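Local coordinates for protein proliferating cell nuclear antigen (Entamoeba histolytica, PDB 3P91) that encircles DNA as a three-subunit sliding ring and probably raises the processivity of DNA polymerase delta during replication, at residues Asp154-Gly159 with Phe210-Ile215; Glu131-Gln136 with Lys250-Pro255. All coordinates share one frame; numbering follows the deposited sequence.

Interaction 1 of 2, residues Asp154-Gly159 with Phe210-Ile215; sequences DFSALG and FALKQI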
ATOM      1  N   ASP A 154       9.719 -15.061   5.194  1.00 24.65           N
ATOM      2  CA  ASP A 154       9.322 -15.421   6.543  1.00 23.25           C
ATOM      3  C   ASP A 154      10.558 -15.572   7.403  1.00 23.84           C
ATOM      4  O   ASP A 154      10.601 -15.097   8.531  1.00 25.37           O
ATOM      5  CB  ASP A 154       8.539 -16.723   6.541  1.00 26.56           C
ATOM      6  CG  ASP A 154       7.230 -16.615   5.793  1.00 30.77           C
ATOM      7  OD1 ASP A 154       6.763 -17.655   5.275  1.00 34.29           O
ATOM      8  OD2 ASP A 154       6.663 -15.501   5.726  1.00 30.30           O
ATOM      9  N   PHE A 155      11.570 -16.230   6.852  1.00 23.98           N
ATOM     10  CA  PHE A 155      12.828 -16.456   7.558  1.00 24.50           C
ATOM     11  C   PHE A 155      13.543 -15.179   7.988  1.00 24.17           C
ATOM     12  O   PHE A 155      14.104 -15.126   9.074  1.00 25.40           O
ATOM     13  CB  PHE A 155      13.755 -17.347   6.721  1.00 23.95           C
ATOM     14  CG  PHE A 155      13.541 -18.814   6.952  1.00 24.52           C
ATOM     15  CD1 PHE A 155      12.261 -19.345   6.973  1.00 23.66           C
ATOM     16  CD2 PHE A 155      14.614 -19.664   7.159  1.00 25.87           C
ATOM     17  CE1 PHE A 155      12.058 -20.696   7.198  1.00 24.36           C
ATOM     18  CE2 PHE A 155      14.417 -21.017   7.383  1.00 25.74           C
ATOM     19  CZ  PHE A 155      13.134 -21.534   7.397  1.00 23.81           C
ATOM     20  N   SER A 156      13.524 -14.158   7.136  1.00 25.41           N
ATOM     21  CA  SER A 156      14.136 -12.871   7.469  1.00 26.21           C
ATOM     22  C   SER A 156      13.450 -12.239   8.672  1.00 27.58           C
ATOM     23  O   SER A 156      14.092 -11.603   9.508  1.00 30.23           O
ATOM     24  CB  SER A 156      14.054 -11.912   6.283  1.00 26.17           C
ATOM     25  OG  SER A 156      14.588 -12.503   5.113  1.00 27.95           O
ATOM     26  N   ALA A 157      12.137 -12.420   8.746  1.00 23.82           N
ATOM     27  CA  ALA A 157      11.348 -11.882   9.840  1.00 25.42           C
ATOM     28  C   ALA A 157      11.550 -12.654  11.135  1.00 27.36           C
ATOM     29  O   ALA A 157      11.561 -12.068  12.216  1.00 32.59           O
ATOM     30  CB  ALA A 157       9.874 -11.874   9.466  1.00 26.27           C
ATOM     31  N   LEU A 158      11.712 -13.967  11.022  1.00 25.63           N
ATOM     32  CA  LEU A 158      11.725 -14.841  12.186  1.00 23.06           C
ATOM     33  C   LEU A 158      13.113 -15.366  12.537  1.00 28.29           C
ATOM     34  O   LEU A 158      13.312 -15.947  13.606  1.00 29.70           O
ATOM     35  CB  LEU A 158      10.798 -16.022  11.936  1.00 21.32           C
ATOM     36  CG  LEU A 158       9.343 -15.691  11.631  1.00 24.40           C
ATOM     37  CD1 LEU A 158       8.631 -16.898  11.058  1.00 22.31           C
ATOM     38  CD2 LEU A 158       8.626 -15.172  12.877  1.00 25.52           C
ATOM     39  N   GLY A 159      14.071 -15.176  11.639  1.00 25.86           N
ATOM     40  CA  GLY A 159      15.389 -15.744  11.833  1.00 28.32           C
ATOM     41  C   GLY A 159      16.434 -14.746  12.279  1.00 30.84           C
ATOM     42  O   GLY A 159      16.128 -13.584  12.539  1.00 33.13           O
ATOM     43  N   PHE A 210      24.218 -20.492   5.328  1.00 21.77           N
ATOM     44  CA  PHE A 210      24.478 -19.376   4.437  1.00 19.79           C
ATOM     45  C   PHE A 210      24.015 -18.078   5.067  1.00 22.41           C
ATOM     46  O   PHE A 210      23.161 -18.079   5.945  1.00 25.56           O
ATOM     47  CB  PHE A 210      23.727 -19.585   3.127  1.00 21.30           C
ATOM     48  CG  PHE A 210      24.129 -20.833   2.390  1.00 23.12           C
ATOM     49  CD1 PHE A 210      25.233 -20.831   1.542  1.00 22.43           C
ATOM     50  CD2 PHE A 210      23.406 -22.009   2.542  1.00 21.53           C
ATOM     51  CE1 PHE A 210      25.612 -21.978   0.861  1.00 21.91           C
ATOM     52  CE2 PHE A 210      23.780 -23.162   1.860  1.00 22.44           C
ATOM     53  CZ  PHE A 210      24.888 -23.143   1.017  1.00 21.68           C
ATOM     54  N   ALA A 211      24.582 -16.965   4.626  1.00 21.67           N
ATOM     55  CA  ALA A 211      24.116 -15.664   5.075  1.00 21.48           C
ATOM     56  C   ALA A 211      22.681 -15.485   4.603  1.00 23.21           C
ATOM     57  O   ALA A 211      22.414 -15.536   3.408  1.00 24.59           O
ATOM     58  CB  ALA A 211      25.000 -14.568   4.514  1.00 21.68           C
ATOM     59  N   LEU A 212      21.752 -15.280   5.532  1.00 24.32           N
ATOM     60  CA  LEU A 212      20.345 -15.168   5.164  1.00 22.98           C
ATOM     61  C   LEU A 212      20.072 -13.897   4.366  1.00 24.01           C
ATOM     62  O   LEU A 212      19.226 -13.890   3.468  1.00 24.64           O
ATOM     63  CB  LEU A 212      19.435 -15.260   6.398  1.00 24.49           C
ATOM     64  CG  LEU A 212      17.919 -15.064   6.228  1.00 24.71           C
ATOM     65  CD1 LEU A 212      17.323 -16.010   5.196  1.00 21.30           C
ATOM     66  CD2 LEU A 212      17.201 -15.220   7.563  1.00 23.32           C
ATOM     67  N   LYS A 213      20.800 -12.828   4.676  1.00 23.59           N
ATOM     68  CA  LYS A 213      20.626 -11.572   3.950  1.00 23.59           C
ATOM     69  C   LYS A 213      20.808 -11.770   2.455  1.00 23.06           C
ATOM     70  O   LYS A 213      20.058 -11.220   1.654  1.00 28.60           O
ATOM     71  CB  LYS A 213      21.592 -10.499   4.454  1.00 24.16           C
ATOM     72  N   GLN A 214      21.804 -12.563   2.084  1.00 22.18           N
ATOM     73  CA  GLN A 214      22.121 -12.806   0.684  1.00 23.36           C
ATOM     74  C   GLN A 214      21.069 -13.650   0.025  1.00 23.38           C
ATOM     75  O   GLN A 214      20.582 -13.327  -1.052  1.00 23.91           O
ATOM     76  CB  GLN A 214      23.433 -13.566   0.585  1.00 25.86           C
ATOM     77  CG  GLN A 214      24.561 -12.867   1.263  1.00 25.53           C
ATOM     78  CD  GLN A 214      25.031 -11.720   0.449  1.00 26.42           C
ATOM     79  OE1 GLN A 214      25.294 -11.867  -0.747  1.00 27.76           O
ATOM     80  NE2 GLN A 214      25.121 -10.554   1.069  1.00 30.72           N
ATOM     81  N   ILE A 215      20.756 -14.768   0.667  1.00 24.19           N
ATOM     82  CA  ILE A 215      19.794 -15.708   0.131  1.00 22.22           C
ATOM     83  C   ILE A 215      18.518 -14.942  -0.128  1.00 23.70           C
ATOM     84  O   ILE A 215      17.978 -14.959  -1.234  1.00 24.44           O
ATOM     85  CB  ILE A 215      19.519 -16.849   1.127  1.00 22.85           C
ATOM     86  CG1 ILE A 215      20.817 -17.567   1.497  1.00 21.18           C
ATOM     87  CG2 ILE A 215      18.502 -17.823   0.563  1.00 23.19           C
ATOM     88  CD1 ILE A 215      21.553 -18.143   0.315  1.00 21.50           C
TER

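Interaction 2 of 2, residues Glu131-Gln136 with Lys250-Pro255; sequences EIPELQ and KFYLAP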
ATOM      1  N   GLU A 131      35.990 -14.390 -11.755  1.00 28.76           N
ATOM      2  CA  GLU A 131      35.806 -15.713 -12.326  1.00 27.26           C
ATOM      3  C   GLU A 131      34.922 -16.538 -11.410  1.00 25.07           C
ATOM      4  O   GLU A 131      35.052 -16.483 -10.192  1.00 23.11           O
ATOM      5  CB  GLU A 131      37.155 -16.409 -12.495  1.00 27.42           C
ATOM      6  CG  GLU A 131      38.213 -15.564 -13.168  1.00 27.35           C
ATOM      7  CD  GLU A 131      37.894 -15.302 -14.617  1.00 37.91           C
ATOM      8  OE1 GLU A 131      38.238 -14.208 -15.115  1.00 44.25           O
ATOM      9  OE2 GLU A 131      37.298 -16.195 -15.262  1.00 40.60           O
ATOM     10  N   ILE A 132      34.022 -17.307 -12.005  1.00 24.77           N
ATOM     11  CA  ILE A 132      33.160 -18.187 -11.238  1.00 24.22           C
ATOM     12  C   ILE A 132      33.977 -19.309 -10.598  1.00 21.99           C
ATOM     13  O   ILE A 132      35.034 -19.684 -11.098  1.00 23.74           O
ATOM     14  CB  ILE A 132      32.007 -18.757 -12.108  1.00 23.89           C
ATOM     15  CG1 ILE A 132      32.521 -19.824 -13.078  1.00 22.51           C
ATOM     16  CG2 ILE A 132      31.299 -17.630 -12.851  1.00 22.53           C
ATOM     17  CD1 ILE A 132      31.490 -20.294 -14.091  1.00 20.54           C
ATOM     18  N   PRO A 133      33.503 -19.827  -9.464  1.00 21.25           N
ATOM     19  CA  PRO A 133      34.216 -20.917  -8.805  1.00 20.46           C
ATOM     20  C   PRO A 133      33.989 -22.246  -9.518  1.00 23.96           C
ATOM     21  O   PRO A 133      33.088 -22.352 -10.352  1.00 24.02           O
ATOM     22  CB  PRO A 133      33.585 -20.945  -7.412  1.00 21.17           C
ATOM     23  CG  PRO A 133      32.233 -20.372  -7.599  1.00 21.84           C
ATOM     24  CD  PRO A 133      32.367 -19.338  -8.664  1.00 20.13           C
ATOM     25  N   GLU A 134      34.811 -23.244  -9.202  1.00 23.22           N
ATOM     26  CA  GLU A 134      34.598 -24.591  -9.710  1.00 23.99           C
ATOM     27  C   GLU A 134      33.753 -25.345  -8.701  1.00 22.86           C
ATOM     28  O   GLU A 134      33.961 -25.212  -7.496  1.00 21.78           O
ATOM     29  CB  GLU A 134      35.930 -25.312  -9.946  1.00 23.98           C
ATOM     30  CG  GLU A 134      36.784 -24.699 -11.037  1.00 26.03           C
ATOM     31  CD  GLU A 134      36.124 -24.772 -12.409  1.00 30.93           C
ATOM     32  OE1 GLU A 134      36.087 -23.739 -13.110  1.00 31.63           O
ATOM     33  OE2 GLU A 134      35.642 -25.861 -12.789  1.00 32.83           O
ATOM     34  N   LEU A 135      32.800 -26.125  -9.204  1.00 23.56           N
ATOM     35  CA  LEU A 135      31.854 -26.844  -8.362  1.00 25.32           C
ATOM     36  C   LEU A 135      31.615 -28.265  -8.831  1.00 26.23           C
ATOM     37  O   LEU A 135      31.695 -28.575 -10.021  1.00 27.69           O
ATOM     38  CB  LEU A 135      30.481 -26.158  -8.364  1.00 26.21           C
ATOM     39  CG  LEU A 135      30.201 -24.845  -7.637  1.00 26.86           C
ATOM     40  CD1 LEU A 135      30.937 -24.805  -6.316  1.00 29.44           C
ATOM     41  CD2 LEU A 135      30.570 -23.656  -8.494  1.00 25.79           C
ATOM     42  N   GLN A 136      31.292 -29.122  -7.878  1.00 27.57           N
ATOM     43  CA  GLN A 136      30.583 -30.351  -8.182  1.00 29.70           C
ATOM     44  C   GLN A 136      29.611 -30.566  -7.052  1.00 26.95           C
ATOM     45  O   GLN A 136      29.997 -30.946  -5.952  1.00 33.46           O
ATOM     46  CB  GLN A 136      31.528 -31.534  -8.345  1.00 27.92           C
ATOM     47  CG  GLN A 136      32.370 -31.818  -7.153  1.00 29.84           C
ATOM     48  CD  GLN A 136      33.119 -33.109  -7.306  1.00 30.81           C
ATOM     49  OE1 GLN A 136      33.062 -33.749  -8.358  1.00 29.01           O
ATOM     50  NE2 GLN A 136      33.826 -33.508  -6.260  1.00 29.59           N
ATOM     51  N   LYS A 250      22.570 -16.024 -12.277  1.00 19.23           N
ATOM     52  CA  LYS A 250      23.100 -16.925 -11.265  1.00 20.73           C
ATOM     53  C   LYS A 250      23.824 -16.189 -10.163  1.00 22.25           C
ATOM     54  O   LYS A 250      24.478 -15.174 -10.407  1.00 22.24           O
ATOM     55  CB  LYS A 250      24.051 -17.944 -11.879  1.00 20.39           C
ATOM     56  CG  LYS A 250      23.397 -18.938 -12.783  1.00 21.52           C
ATOM     57  CD  LYS A 250      24.468 -19.707 -13.487  1.00 24.78           C
ATOM     58  CE  LYS A 250      23.909 -20.741 -14.425  1.00 27.82           C
ATOM     59  NZ  LYS A 250      25.044 -21.398 -15.125  1.00 33.06           N
ATOM     60  N   PHE A 251      23.698 -16.717  -8.950  1.00 21.36           N
ATOM     61  CA  PHE A 251      24.420 -16.199  -7.805  1.00 21.68           C
ATOM     62  C   PHE A 251      25.264 -17.303  -7.213  1.00 21.10           C
ATOM     63  O   PHE A 251      24.855 -18.462  -7.211  1.00 20.88           O
ATOM     64  CB  PHE A 251      23.451 -15.713  -6.749  1.00 20.39           C
ATOM     65  CG  PHE A 251      22.523 -14.667  -7.231  1.00 19.29           C
ATOM     66  CD1 PHE A 251      22.847 -13.335  -7.102  1.00 20.43           C
ATOM     67  CD2 PHE A 251      21.322 -15.010  -7.806  1.00 19.94           C
ATOM     68  CE1 PHE A 251      21.986 -12.356  -7.538  1.00 22.29           C
ATOM     69  CE2 PHE A 251      20.458 -14.041  -8.242  1.00 21.20           C
ATOM     70  CZ  PHE A 251      20.791 -12.709  -8.111  1.00 21.23           C
ATOM     71  N   TYR A 252      26.436 -16.932  -6.705  1.00 21.42           N
ATOM     72  CA  TYR A 252      27.350 -17.880  -6.084  1.00 20.08           C
ATOM     73  C   TYR A 252      27.642 -17.445  -4.671  1.00 20.39           C
ATOM     74  O   TYR A 252      28.146 -16.343  -4.450  1.00 19.83           O
ATOM     75  CB  TYR A 252      28.656 -17.952  -6.863  1.00 20.95           C
ATOM     76  CG  TYR A 252      28.501 -18.468  -8.268  1.00 19.71           C
ATOM     77  CD1 TYR A 252      28.832 -19.774  -8.579  1.00 18.65           C
ATOM     78  CD2 TYR A 252      28.018 -17.648  -9.287  1.00 20.05           C
ATOM     79  CE1 TYR A 252      28.699 -20.256  -9.858  1.00 19.39           C
ATOM     80  CE2 TYR A 252      27.875 -18.125 -10.579  1.00 19.31           C
ATOM     81  CZ  TYR A 252      28.223 -19.435 -10.855  1.00 21.85           C
ATOM     82  OH  TYR A 252      28.099 -19.943 -12.128  1.00 24.35           O
ATOM     83  N   LEU A 253      27.327 -18.315  -3.716  1.00 21.13           N
ATOM     84  CA  LEU A 253      27.510 -17.993  -2.312  1.00 21.06           C
ATOM     85  C   LEU A 253      28.163 -19.131  -1.532  1.00 22.26           C
ATOM     86  O   LEU A 253      27.676 -20.264  -1.519  1.00 23.07           O
ATOM     87  CB  LEU A 253      26.176 -17.603  -1.676  1.00 19.12           C
ATOM     88  CG  LEU A 253      26.275 -17.158  -0.218  1.00 21.34           C
ATOM     89  CD1 LEU A 253      27.068 -15.863  -0.089  1.00 20.46           C
ATOM     90  CD2 LEU A 253      24.889 -17.008   0.393  1.00 23.13           C
ATOM     91  N   ALA A 254      29.269 -18.816  -0.873  1.00 22.07           N
ATOM     92  CA  ALA A 254      29.996 -19.803  -0.097  1.00 23.23           C
ATOM     93  C   ALA A 254      29.313 -20.085   1.245  1.00 25.27           C
ATOM     94  O   ALA A 254      28.806 -19.176   1.900  1.00 25.12           O
ATOM     95  CB  ALA A 254      31.425 -19.336   0.118  1.00 25.90           C
ATOM     96  N   PRO A 255      29.300 -21.355   1.663  1.00 25.34           N
ATOM     97  CA  PRO A 255      28.696 -21.699   2.953  1.00 27.03           C
ATOM     98  C   PRO A 255      29.436 -21.063   4.138  1.00 29.22           C
ATOM     99  O   PRO A 255      30.597 -20.670   4.008  1.00 29.80           O
ATOM    100  CB  PRO A 255      28.796 -23.225   2.984  1.00 25.07           C
ATOM    101  CG  PRO A 255      29.868 -23.554   2.022  1.00 25.47           C
ATOM    102  CD  PRO A 255      29.799 -22.539   0.950  1.00 23.04           C
TER

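Interaction 1 of 2, residues Asp154-Gly159 with Phe210-Ile215
L212, the first residue of helix 212-218, reaches across to F155 and S156 near the end of helix 145-158. L212 CA lies 7.0 Å from S156 CA, and its CB points toward the facing helix. With CG anti to the backbone N (chi1 176°), the side chain is carried outward to the other helix. CG passes alongside the hydroxyl of S156, with OG 4.3 Å from L212 CG in a loose van der Waals contact; that OG is hydrogen-bonded to T152 O one turn back. Beyond CG the branches part, though both methyls, CD1 and CD2, lie 4.1 Å from F155 CB. CD2 in addition rests on the backbone, 3.4 Å from F155 O and 3.9 Å from S156 N. Two methyls thus fit against one helical turn, with no hydrogen bond between the segments.

The ring of F155 does not follow its CB toward L212 but turns away, onto L174 and T176 of strand 171-177, in the same sheet as strand 162-167. I163 of strand 162-167 is a common neighbour of F155 and L212. Helix 145-158 meets a second subunit as well: A157 O makes a weak hydrogen bond with K82 of that subunit. The contact therefore joins two helices of the C-terminal domain, one beside a subunit boundary and the other, helix 212-218, packed also on strands 238-244 and 247-253.

Interaction 2 of 2, residues Glu131-Gln136 with Lys250-Pro255
The end of the interdomain connecting loop, the long link between the two halves of the subunit, passes here over Y252 at the close of strand 247-253. I132, P133 and L135 of the loop gather round the tyrosine ring, each side chain running obliquely to it. I132 lies over one face, its CB 4.0 Å from Y252 CZ. Its outer branches reach the phenol end: CD1 is 3.9 Å and CG2 4.0 Å from Y252 OH. P133 comes in obliquely at the other end of the ring, with CD 3.6 Å from Y252 CD1 and its CG equally near the same atom. L135 closes in near the ring plane, where its CD2 meets Y252 CE1 at 4.1 Å. The tyrosine is placed to receive all three because its CB points at the loop and CG stands anti to the carbonyl carbon (chi1 -63°).

On the adjacent strand 52-57, L52 and S54 touch the Y252 side chain, and L52 also pairs with it through backbone hydrogen bonding. P133 and L135 lean in turn on P237 and A236. In relatives, this meeting of connecting loop and C-terminal strand lines part of the pocket that receives the PIP-box motif of partner proteins, and the arrangement here is consistent with that role. No hydrogen bond crosses between the segments, so the loop is held to the strand at this point by shape and apolar contact, and I132 stays exposed, an apolar surface consistent with a site for a hydrophobic partner side chain, as in relatives.

Interactions 1 and 2 both rely on apolar contact without a hydrogen bond between their segments, but in different surroundings. Interaction 1 is largely buried and joins helix to helix, with leucine methyls set against F155 CB and the F155-S156 backbone. Interaction 2 is only partly buried and brings an irregular loop onto a strand end, where one aromatic ring is approached by three aliphatic side chains. Their centres lie about 19 Å apart, yet the second segments of each touch: L253 turns away from the loop 131-136 and packs on I215 and Q214, while F210 meets P255. Y252 thus faces the connecting loop, while its neighbours F251 and L253 face helix 212-218.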